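Local coordinates for protein SusD homolog (PDB 3IV0) that probably binds glycans at the outer membrane as a SusD-family protein of a gut Bacteroides, although its own ligand is not established, at residues A[35-40]-A[93-98]; A[41-46]-A[87-92]; A[139-144]-A[459-464]. All coordinates share one frame; numbering follows the deposited sequence.

Contact 1: A[35-40]-A[93-98]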
loop_
_atom_site.group_PDB
_atom_site.type_symbol
_atom_site.label_atom_id
_atom_site.label_comp_id
_atom_site.label_asym_id
_atom_site.label_seq_id
_atom_site.Cartn_x
_atom_site.Cartn_y
_atom_site.Cartn_z
ATOM N N ASN A 35 -8.488 -1.992 10.450
ATOM C CA ASN A 35 -8.464 -0.970 11.489
ATOM C C ASN A 35 -7.149 -0.219 11.546
ATOM O O ASN A 35 -7.157 1.010 11.733
ATOM C CB ASN A 35 -8.804 -1.588 12.851
ATOM C CG ASN A 35 -10.278 -1.860 13.015
ATOM O OD1 ASN A 35 -11.104 -1.255 12.368
ATOM N ND2 ASN A 35 -10.592 -2.792 13.924
ATOM N N ALA A 36 -6.041 -0.949 11.419
ATOM C CA ALA A 36 -4.711 -0.342 11.512
ATOM C C ALA A 36 -4.413 0.593 10.360
ATOM O O ALA A 36 -3.610 1.530 10.519
ATOM C CB ALA A 36 -3.679 -1.423 11.541
ATOM N N THR A 37 -4.982 0.338 9.199
ATOM C CA THR A 37 -4.609 1.050 7.974
ATOM C C THR A 37 -5.581 2.120 7.533
ATOM O O THR A 37 -5.149 3.133 6.965
ATOM C CB THR A 37 -4.448 0.046 6.821
ATOM O OG1 THR A 37 -5.621 -0.753 6.728
ATOM C CG2 THR A 37 -3.213 -0.838 7.006
HETATM N N MSE A 38 -6.888 1.891 7.780
HETATM C CA MSE A 38 -8.013 2.663 7.217
HETATM C C MSE A 38 -9.108 3.082 8.172
HETATM O O MSE A 38 -9.721 4.122 7.931
HETATM C CB MSE A 38 -8.669 1.881 6.061
HETATM C CG MSE A 38 -7.752 1.491 4.884
HETATM SE SE MSE A 38 -6.993 2.996 3.922
HETATM C CE MSE A 38 -8.658 3.757 3.293
ATOM N N SER A 39 -9.472 2.223 9.116
ATOM C CA SER A 39 -10.720 2.420 9.840
ATOM C C SER A 39 -10.564 3.025 11.211
ATOM O O SER A 39 -11.506 3.669 11.669
ATOM C CB SER A 39 -11.541 1.128 9.865
ATOM O OG SER A 39 -11.995 0.798 8.570
ATOM N N GLN A 40 -9.427 2.825 11.863
ATOM C CA GLN A 40 -9.173 3.450 13.159
ATOM C C GLN A 40 -8.056 4.492 13.091
ATOM O O GLN A 40 -7.842 5.196 14.064
ATOM C CB GLN A 40 -8.864 2.382 14.228
ATOM C CG GLN A 40 -10.084 1.477 14.571
ATOM C CD GLN A 40 -9.834 0.349 15.634
ATOM O OE1 GLN A 40 -8.719 -0.137 15.848
ATOM N NE2 GLN A 40 -10.921 -0.092 16.270
ATOM N N ASP A 93 0.284 -1.048 17.742
ATOM C CA ASP A 93 -0.569 -1.974 18.491
ATOM C C ASP A 93 -1.600 -2.713 17.668
ATOM O O ASP A 93 -1.780 -3.923 17.863
ATOM C CB ASP A 93 -1.267 -1.265 19.700
ATOM C CG ASP A 93 -2.206 -0.137 19.291
ATOM O OD1 ASP A 93 -1.937 0.564 18.296
ATOM O OD2 ASP A 93 -3.245 0.080 19.983
ATOM N N VAL A 94 -2.299 -2.040 16.766
ATOM C CA VAL A 94 -3.358 -2.711 16.033
ATOM C C VAL A 94 -2.798 -3.693 15.017
ATOM O O VAL A 94 -3.322 -4.787 14.855
ATOM C CB VAL A 94 -4.301 -1.720 15.378
ATOM C CG1 VAL A 94 -5.435 -2.477 14.644
ATOM C CG2 VAL A 94 -4.883 -0.764 16.446
ATOM N N PHE A 95 -1.685 -3.360 14.369
ATOM C CA PHE A 95 -1.009 -4.350 13.519
ATOM C C PHE A 95 -0.588 -5.559 14.348
ATOM O O PHE A 95 -0.699 -6.704 13.868
ATOM C CB PHE A 95 0.246 -3.746 12.858
ATOM C CG PHE A 95 -0.056 -2.757 11.765
ATOM C CD1 PHE A 95 -0.539 -3.193 10.539
ATOM C CD2 PHE A 95 0.208 -1.405 11.932
ATOM C CE1 PHE A 95 -0.784 -2.279 9.534
ATOM C CE2 PHE A 95 -0.053 -0.517 10.918
ATOM C CZ PHE A 95 -0.512 -0.954 9.747
ATOM N N TYR A 96 -0.064 -5.340 15.566
ATOM C CA TYR A 96 0.302 -6.510 16.372
ATOM C C TYR A 96 -0.912 -7.327 16.852
ATOM O O TYR A 96 -0.774 -8.534 17.063
ATOM C CB TYR A 96 1.212 -6.133 17.553
ATOM C CG TYR A 96 2.657 -6.017 17.133
ATOM C CD1 TYR A 96 3.406 -7.138 16.835
ATOM C CD2 TYR A 96 3.244 -4.789 16.971
ATOM C CE1 TYR A 96 4.681 -7.026 16.401
ATOM C CE2 TYR A 96 4.529 -4.670 16.554
ATOM C CZ TYR A 96 5.247 -5.783 16.281
ATOM O OH TYR A 96 6.543 -5.614 15.837
ATOM N N THR A 97 -2.080 -6.725 16.950
ATOM C CA THR A 97 -3.293 -7.517 17.199
ATOM C C THR A 97 -3.500 -8.501 16.045
ATOM O O THR A 97 -3.778 -9.676 16.280
ATOM C CB THR A 97 -4.527 -6.625 17.384
ATOM O OG1 THR A 97 -4.325 -5.733 18.480
ATOM C CG2 THR A 97 -5.820 -7.455 17.635
ATOM N N ALA A 98 -3.393 -8.039 14.795
ATOM C CA ALA A 98 -3.456 -8.905 13.640
ATOM C C ALA A 98 -2.404 -9.999 13.682
ATOM O O ALA A 98 -2.688 -11.171 13.434
ATOM C CB ALA A 98 -3.346 -8.067 12.332
#
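The ring of Phe95 lies flat against Ala36, whose methyl sits over the centre of one face: CB of Ala36 is 3.5 Å from the ring centroid and only 6° off its normal, a CH-pi contact. CG2 of Thr37 approaches the ring obliquely, 3.8 Å from CE1 of Phe95, while the edge of the same ring meets Phe43 edge-to-face. Chi1 of -72° sets CG of Phe95 anti to the carbonyl carbon and swings the ring across to the neighbouring helix. Helices 19-39 and 93-108 belong to the largely helical SusD fold; the axes of the short segments 35-39 and 93-98 come within 9.1 Å, with 121° between their N-to-C directions, and alanine, with a single methyl, lets Val94 and Phe95 both settle against the same residue. Val94 places CG1 3.6 Å from the backbone N of Ala36, and its CG2 faces OE1 of Gln40. A leucine in place of Phe95 would probably leave the Ala36 methyl without the flat face it rests on and open a gap beside Thr37 and Phe43. Thr37 shows only its methyl to the ring; its OG1 turns back to the carbonyl O of Phe33, one helical turn earlier.

Contact 2: A[41-46]-A[87-92]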
loop_
_atom_site.group_PDB
_atom_site.type_symbol
_atom_site.label_atom_id
_atom_site.label_comp_id
_atom_site.label_asym_id
_atom_site.label_seq_id
_atom_site.Cartn_x
_atom_site.Cartn_y
_atom_site.Cartn_z
ATOM N N ARG A 41 -7.276 4.466 11.997
ATOM C CA ARG A 41 -6.156 5.412 11.728
ATOM C C ARG A 41 -6.105 5.676 10.227
ATOM O O ARG A 41 -6.316 4.756 9.436
ATOM C CB ARG A 41 -4.786 4.820 12.092
ATOM C CG ARG A 41 -4.519 4.593 13.523
ATOM C CD ARG A 41 -5.018 3.217 13.985
ATOM N NE ARG A 41 -4.901 3.040 15.433
ATOM C CZ ARG A 41 -3.770 2.684 16.045
ATOM N NH1 ARG A 41 -2.677 2.456 15.333
ATOM N NH2 ARG A 41 -3.719 2.572 17.372
ATOM N N PRO A 42 -5.765 6.908 9.814
ATOM C CA PRO A 42 -5.467 7.141 8.395
ATOM C C PRO A 42 -4.015 6.807 8.050
ATOM O O PRO A 42 -3.314 7.581 7.402
ATOM C CB PRO A 42 -5.761 8.620 8.255
ATOM C CG PRO A 42 -5.341 9.190 9.559
ATOM C CD PRO A 42 -5.704 8.157 10.581
ATOM N N PHE A 43 -3.588 5.650 8.499
ATOM C CA PHE A 43 -2.190 5.234 8.374
ATOM C C PHE A 43 -1.722 5.162 6.948
ATOM O O PHE A 43 -0.681 5.713 6.615
ATOM C CB PHE A 43 -2.019 3.862 9.057
ATOM C CG PHE A 43 -0.694 3.189 8.822
ATOM C CD1 PHE A 43 -0.478 2.449 7.658
ATOM C CD2 PHE A 43 0.318 3.267 9.751
ATOM C CE1 PHE A 43 0.737 1.815 7.449
ATOM C CE2 PHE A 43 1.522 2.592 9.560
ATOM C CZ PHE A 43 1.734 1.901 8.390
ATOM N N LEU A 44 -2.457 4.472 6.093
ATOM C CA LEU A 44 -1.965 4.241 4.727
ATOM C C LEU A 44 -1.859 5.527 3.946
ATOM O O LEU A 44 -0.840 5.737 3.247
ATOM C CB LEU A 44 -2.822 3.192 4.016
ATOM C CG LEU A 44 -2.333 2.725 2.652
ATOM C CD1 LEU A 44 -0.851 2.351 2.658
ATOM C CD2 LEU A 44 -3.180 1.522 2.278
ATOM N N THR A 45 -2.831 6.416 4.020
ATOM C CA THR A 45 -2.745 7.593 3.185
ATOM C C THR A 45 -1.766 8.618 3.759
ATOM O O THR A 45 -1.035 9.263 2.996
ATOM C CB THR A 45 -4.146 8.173 2.864
ATOM O OG1 THR A 45 -4.029 9.104 1.782
ATOM C CG2 THR A 45 -4.756 8.922 4.004
ATOM N N TYR A 46 -1.693 8.773 5.080
ATOM C CA TYR A 46 -0.726 9.714 5.643
ATOM C C TYR A 46 0.672 9.241 5.299
ATOM O O TYR A 46 1.530 10.056 4.922
ATOM C CB TYR A 46 -0.847 9.846 7.161
ATOM C CG TYR A 46 -1.907 10.756 7.706
ATOM C CD1 TYR A 46 -3.121 10.929 7.100
ATOM C CD2 TYR A 46 -1.661 11.419 8.900
ATOM C CE1 TYR A 46 -4.096 11.732 7.688
ATOM C CE2 TYR A 46 -2.574 12.231 9.464
ATOM C CZ TYR A 46 -3.797 12.382 8.855
ATOM O OH TYR A 46 -4.744 13.185 9.515
ATOM N N GLY A 87 -0.345 10.723 16.686
ATOM C CA GLY A 87 0.055 9.708 17.634
ATOM C C GLY A 87 -0.449 8.307 17.432
ATOM O O GLY A 87 0.254 7.338 17.698
ATOM N N LEU A 88 -1.715 8.157 17.077
ATOM C CA LEU A 88 -2.221 6.817 16.829
ATOM C C LEU A 88 -1.484 6.134 15.708
ATOM O O LEU A 88 -1.295 4.937 15.729
ATOM C CB LEU A 88 -3.700 6.814 16.478
ATOM C CG LEU A 88 -4.724 7.032 17.561
ATOM C CD1 LEU A 88 -6.154 6.936 16.969
ATOM C CD2 LEU A 88 -4.525 6.048 18.688
ATOM N N ILE A 89 -1.124 6.890 14.683
ATOM C CA ILE A 89 -0.449 6.315 13.534
ATOM C C ILE A 89 0.956 5.839 13.954
ATOM O O ILE A 89 1.528 4.946 13.367
ATOM C CB ILE A 89 -0.391 7.363 12.400
ATOM C CG1 ILE A 89 -1.788 7.850 11.998
ATOM C CG2 ILE A 89 0.322 6.764 11.182
ATOM C CD1 ILE A 89 -1.769 9.056 11.076
HETATM N N MSE A 90 1.463 6.424 15.033
HETATM C CA MSE A 90 2.770 6.068 15.571
HETATM C C MSE A 90 2.761 4.877 16.513
HETATM O O MSE A 90 3.757 4.568 17.139
HETATM C CB MSE A 90 3.346 7.257 16.317
HETATM C CG MSE A 90 3.618 8.423 15.412
HETATM SE SE MSE A 90 3.884 10.135 16.300
HETATM C CE MSE A 90 3.747 11.259 14.682
ATOM N N GLN A 91 1.596 4.234 16.608
ATOM C CA GLN A 91 1.393 3.053 17.431
ATOM C C GLN A 91 1.164 1.827 16.600
ATOM O O GLN A 91 0.224 1.762 15.807
ATOM C CB GLN A 91 0.210 3.270 18.380
ATOM C CG GLN A 91 0.502 4.360 19.399
ATOM C CD GLN A 91 -0.696 4.811 20.170
ATOM O OE1 GLN A 91 -1.473 3.992 20.672
ATOM N NE2 GLN A 91 -0.884 6.102 20.255
ATOM N N TRP A 92 2.019 0.839 16.784
ATOM C CA TRP A 92 1.913 -0.410 16.043
ATOM C C TRP A 92 0.988 -1.436 16.675
ATOM O O TRP A 92 0.851 -2.557 16.183
ATOM C CB TRP A 92 3.312 -0.994 15.746
ATOM C CG TRP A 92 4.192 -1.191 16.924
ATOM C CD1 TRP A 92 3.810 -1.553 18.197
ATOM C CD2 TRP A 92 5.591 -0.999 16.955
ATOM N NE1 TRP A 92 4.915 -1.635 18.989
ATOM C CE2 TRP A 92 6.029 -1.303 18.268
ATOM C CE3 TRP A 92 6.540 -0.639 15.990
ATOM C CZ2 TRP A 92 7.351 -1.200 18.642
ATOM C CZ3 TRP A 92 7.878 -0.543 16.368
ATOM C CH2 TRP A 92 8.262 -0.828 17.687
#
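Arg41 brings a single guanidinium nitrogen up to two backbone carbonyls at once, and only one of them accepts a hydrogen bond. In the conformer described, one of two modelled, NH1 of Arg41 donates to O of Gln91 at 3.0 Å, with an N-H...O angle of 152° and the acceptor practically in the guanidinium plane. O of Leu88 lies as near, 2.9 Å from NH1 of Arg41, but over the face of the group, where the angle is too poor for a hydrogen bond. A bend at chi2 (87°) turns the long chain back over Leu88, so that CG of Arg41 packs on CB of Leu88 at 3.8 Å; NH2 then pairs with Asp93 in a salt bridge. Arginine suits this buried place because its apolar stem and several N-H groups serve different neighbours. Beside it, Ile89 wedges its branches between three residues. CD1 of Ile89 reaches CG of Pro42 at 3.9 Å and comes close to the Tyr46 ring, while its CG2 touches CD2 of Phe43 at 3.8 Å. The hydroxyl of Tyr46 is held by Asn281. Pro42, centre of an inverse gamma turn, is the N-cap residue of helix 43-50, and Leu88 to Gln91 form a type I beta turn just before helix 93-108: in this helical SusD fold, two turns that each lead into a helix pack together.

Contact 3: A[139-144]-A[459-464]. With EDO (1,2-ethanediol), chain D.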
loop_
_atom_site.group_PDB
_atom_site.type_symbol
_atom_site.label_atom_id
_atom_site.label_comp_id
_atom_site.label_asym_id
_atom_site.label_seq_id
_atom_site.Cartn_x
_atom_site.Cartn_y
_atom_site.Cartn_z
ATOM N N VAL A 139 7.303 -2.536 9.176
ATOM C CA VAL A 139 8.705 -2.281 8.817
ATOM C C VAL A 139 8.780 -1.023 7.965
ATOM O O VAL A 139 9.653 -0.140 8.177
ATOM C CB VAL A 139 9.324 -3.466 8.074
ATOM C CG1 VAL A 139 10.636 -3.040 7.399
ATOM C CG2 VAL A 139 9.585 -4.616 9.080
ATOM N N ARG A 140 7.922 -0.899 6.964
ATOM C CA ARG A 140 7.966 0.278 6.113
ATOM C C ARG A 140 7.760 1.551 6.907
ATOM O O ARG A 140 8.318 2.615 6.545
ATOM C CB ARG A 140 6.914 0.245 5.006
ATOM C CG ARG A 140 7.051 -0.797 3.947
ATOM C CD ARG A 140 6.188 -0.452 2.760
ATOM N NE ARG A 140 4.783 -0.323 3.131
ATOM C CZ ARG A 140 3.807 -0.140 2.242
ATOM N NH1 ARG A 140 4.048 -0.205 0.930
ATOM N NH2 ARG A 140 2.572 0.051 2.647
ATOM N N ALA A 141 6.919 1.528 7.931
ATOM C CA ALA A 141 6.655 2.712 8.720
ATOM C C ALA A 141 7.674 2.968 9.798
ATOM O O ALA A 141 8.045 4.118 10.054
ATOM C CB ALA A 141 5.227 2.642 9.357
ATOM N N PHE A 142 8.157 1.916 10.448
ATOM C CA PHE A 142 8.907 2.080 11.680
ATOM C C PHE A 142 10.346 1.608 11.619
ATOM O O PHE A 142 11.120 1.904 12.553
ATOM C CB PHE A 142 8.192 1.387 12.856
ATOM C CG PHE A 142 6.835 1.973 13.180
ATOM C CD1 PHE A 142 6.731 3.185 13.844
ATOM C CD2 PHE A 142 5.674 1.300 12.836
ATOM C CE1 PHE A 142 5.498 3.716 14.117
ATOM C CE2 PHE A 142 4.445 1.851 13.108
ATOM C CZ PHE A 142 4.362 3.044 13.763
ATOM N N GLY A 143 10.719 0.853 10.590
ATOM C CA GLY A 143 12.081 0.295 10.587
ATOM C C GLY A 143 12.130 -1.041 11.289
ATOM O O GLY A 143 11.286 -1.911 11.084
ATOM N N ASP A 144 13.121 -1.203 12.160
ATOM C CA ASP A 144 13.199 -2.379 12.998
ATOM C C ASP A 144 11.925 -2.525 13.850
ATOM O O ASP A 144 11.401 -1.544 14.367
ATOM C CB ASP A 144 14.411 -2.290 13.937
ATOM C CG ASP A 144 15.738 -2.212 13.225
ATOM O OD1 ASP A 144 15.876 -2.389 12.018
ATOM O OD2 ASP A 144 16.746 -2.017 13.948
ATOM N N TRP A 459 13.453 8.522 7.564
ATOM C CA TRP A 459 12.337 7.985 6.749
ATOM C C TRP A 459 11.304 7.241 7.616
ATOM O O TRP A 459 10.228 6.925 7.117
ATOM C CB TRP A 459 12.870 7.076 5.644
ATOM C CG TRP A 459 13.603 5.898 6.139
ATOM C CD1 TRP A 459 14.927 5.805 6.338
ATOM C CD2 TRP A 459 13.063 4.600 6.497
ATOM N NE1 TRP A 459 15.263 4.565 6.802
ATOM C CE2 TRP A 459 14.130 3.799 6.899
ATOM C CE3 TRP A 459 11.778 4.045 6.507
ATOM C CZ2 TRP A 459 13.969 2.451 7.305
ATOM C CZ3 TRP A 459 11.638 2.745 6.865
ATOM C CH2 TRP A 459 12.701 1.975 7.292
ATOM N N THR A 460 11.621 6.959 8.881
ATOM C CA THR A 460 10.688 6.239 9.762
ATOM C C THR A 460 9.710 7.199 10.421
ATOM O O THR A 460 9.954 8.402 10.464
ATOM C CB THR A 460 11.404 5.488 10.877
ATOM O OG1 THR A 460 12.040 6.438 11.762
ATOM C CG2 THR A 460 12.405 4.476 10.291
ATOM N N TRP A 461 8.589 6.658 10.907
ATOM C CA TRP A 461 7.719 7.333 11.855
ATOM C C TRP A 461 8.311 7.295 13.258
ATOM O O TRP A 461 8.925 6.332 13.623
ATOM C CB TRP A 461 6.327 6.647 11.874
ATOM C CG TRP A 461 5.485 6.992 10.712
ATOM C CD1 TRP A 461 5.656 6.577 9.432
ATOM C CD2 TRP A 461 4.365 7.903 10.687
ATOM N NE1 TRP A 461 4.697 7.119 8.627
ATOM C CE2 TRP A 461 3.891 7.944 9.369
ATOM C CE3 TRP A 461 3.687 8.640 11.675
ATOM C CZ2 TRP A 461 2.818 8.736 8.989
ATOM C CZ3 TRP A 461 2.641 9.413 11.313
ATOM C CH2 TRP A 461 2.209 9.470 9.981
ATOM N N PRO A 462 8.050 8.350 14.060
ATOM C CA PRO A 462 8.314 8.219 15.471
ATOM C C PRO A 462 7.539 7.052 16.051
ATOM O O PRO A 462 6.437 6.783 15.585
ATOM C CB PRO A 462 7.800 9.545 16.057
ATOM C CG PRO A 462 7.755 10.510 14.881
ATOM C CD PRO A 462 7.437 9.639 13.715
ATOM N N ILE A 463 8.108 6.412 17.054
ATOM C CA ILE A 463 7.427 5.365 17.818
ATOM C C ILE A 463 6.809 6.021 19.053
ATOM O O ILE A 463 7.521 6.627 19.853
ATOM C CB ILE A 463 8.400 4.271 18.197
ATOM C CG1 ILE A 463 8.808 3.495 16.936
ATOM C CG2 ILE A 463 7.779 3.288 19.241
ATOM C CD1 ILE A 463 10.005 2.563 17.127
ATOM N N HIS A 464 5.491 5.904 19.192
ATOM C CA HIS A 464 4.781 6.472 20.338
ATOM C C HIS A 464 5.199 5.811 21.642
ATOM O O HIS A 464 5.482 4.630 21.707
ATOM C CB HIS A 464 3.289 6.265 20.092
ATOM C CG HIS A 464 2.394 7.054 20.999
ATOM N ND1 HIS A 464 2.061 6.637 22.272
ATOM C CD2 HIS A 464 1.776 8.239 20.806
ATOM C CE1 HIS A 464 1.250 7.534 22.812
ATOM N NE2 HIS A 464 1.057 8.514 21.943
HETATM C C1 EDO D . 15.803 1.084 11.211
HETATM O O1 EDO D . 14.940 1.103 12.377
HETATM C C2 EDO D . 15.785 2.409 10.483
HETATM O O2 EDO D . 16.344 3.475 11.219
HETATM O O HOH W 1 7.912 5.361 6.707
#
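Trp461 N donates to O of Ala141 at 2.7 Å and 175°, tying the last turn of helix 117-142 to the loop before helix 466-470; in this SusD fold the bond joins the N-terminal helical region to a loop near the C-terminus. The carbonyl has lost its helical partner at this end, and the loop N-H replaces it, approaching nearly along the C=O axis. CD1 of Trp461 comes in beside the same oxygen, which lies at the indole's edge. Phe142 reaches across to the loop, putting CD1 3.7 Å from CG1 of Ile463, while O of Pro462 sits in the plane of its ring at the edge, buried and without a polar partner. Trp459 likewise meets carbonyls with its rim, CZ3 lying 3.3 Å from O of Arg140. CG2 of Thr460 covers the centre of one indole face. A water donates to both O of Arg140 and O of Trp459, joining two carbonyl oxygens that could not bond to each other. Farther out, Asn477 holds O of Phe142 and O of Trp461, and OG1 of Thr460 bonds to Gly457. Gly143, the first residue past the helix, has positive phi, and at its backbone angles a side chain would jam against the carbonyl O of Phe142. Next to it an ethanediol, probably a crystallisation additive, accepts at O1 from N of Asp144 at 2.9 Å.

How the contacts relate
Along the chain, contact 2 falls within the span bounded by contact 1, and contact 3 opens only later, pairing helix 117-142 with a loop more than 300 residues on. The centres of contacts 1 and 2 are about 9 Å apart, those of 2 and 3 about 11 Å, and those of 1 and 3 about 15 Å, so contact 2 stands in the middle. It meets contact 1 through the successive helices 19-39 and 43-50, where O of Thr37 probably accepts from N of Leu44, and contact 3 through Met90 and His464, whose backbones probably hydrogen-bond. Contacts 1 and 3 do not touch directly. Together they make one continuous packing from N-terminal helices to a loop near the C-terminus.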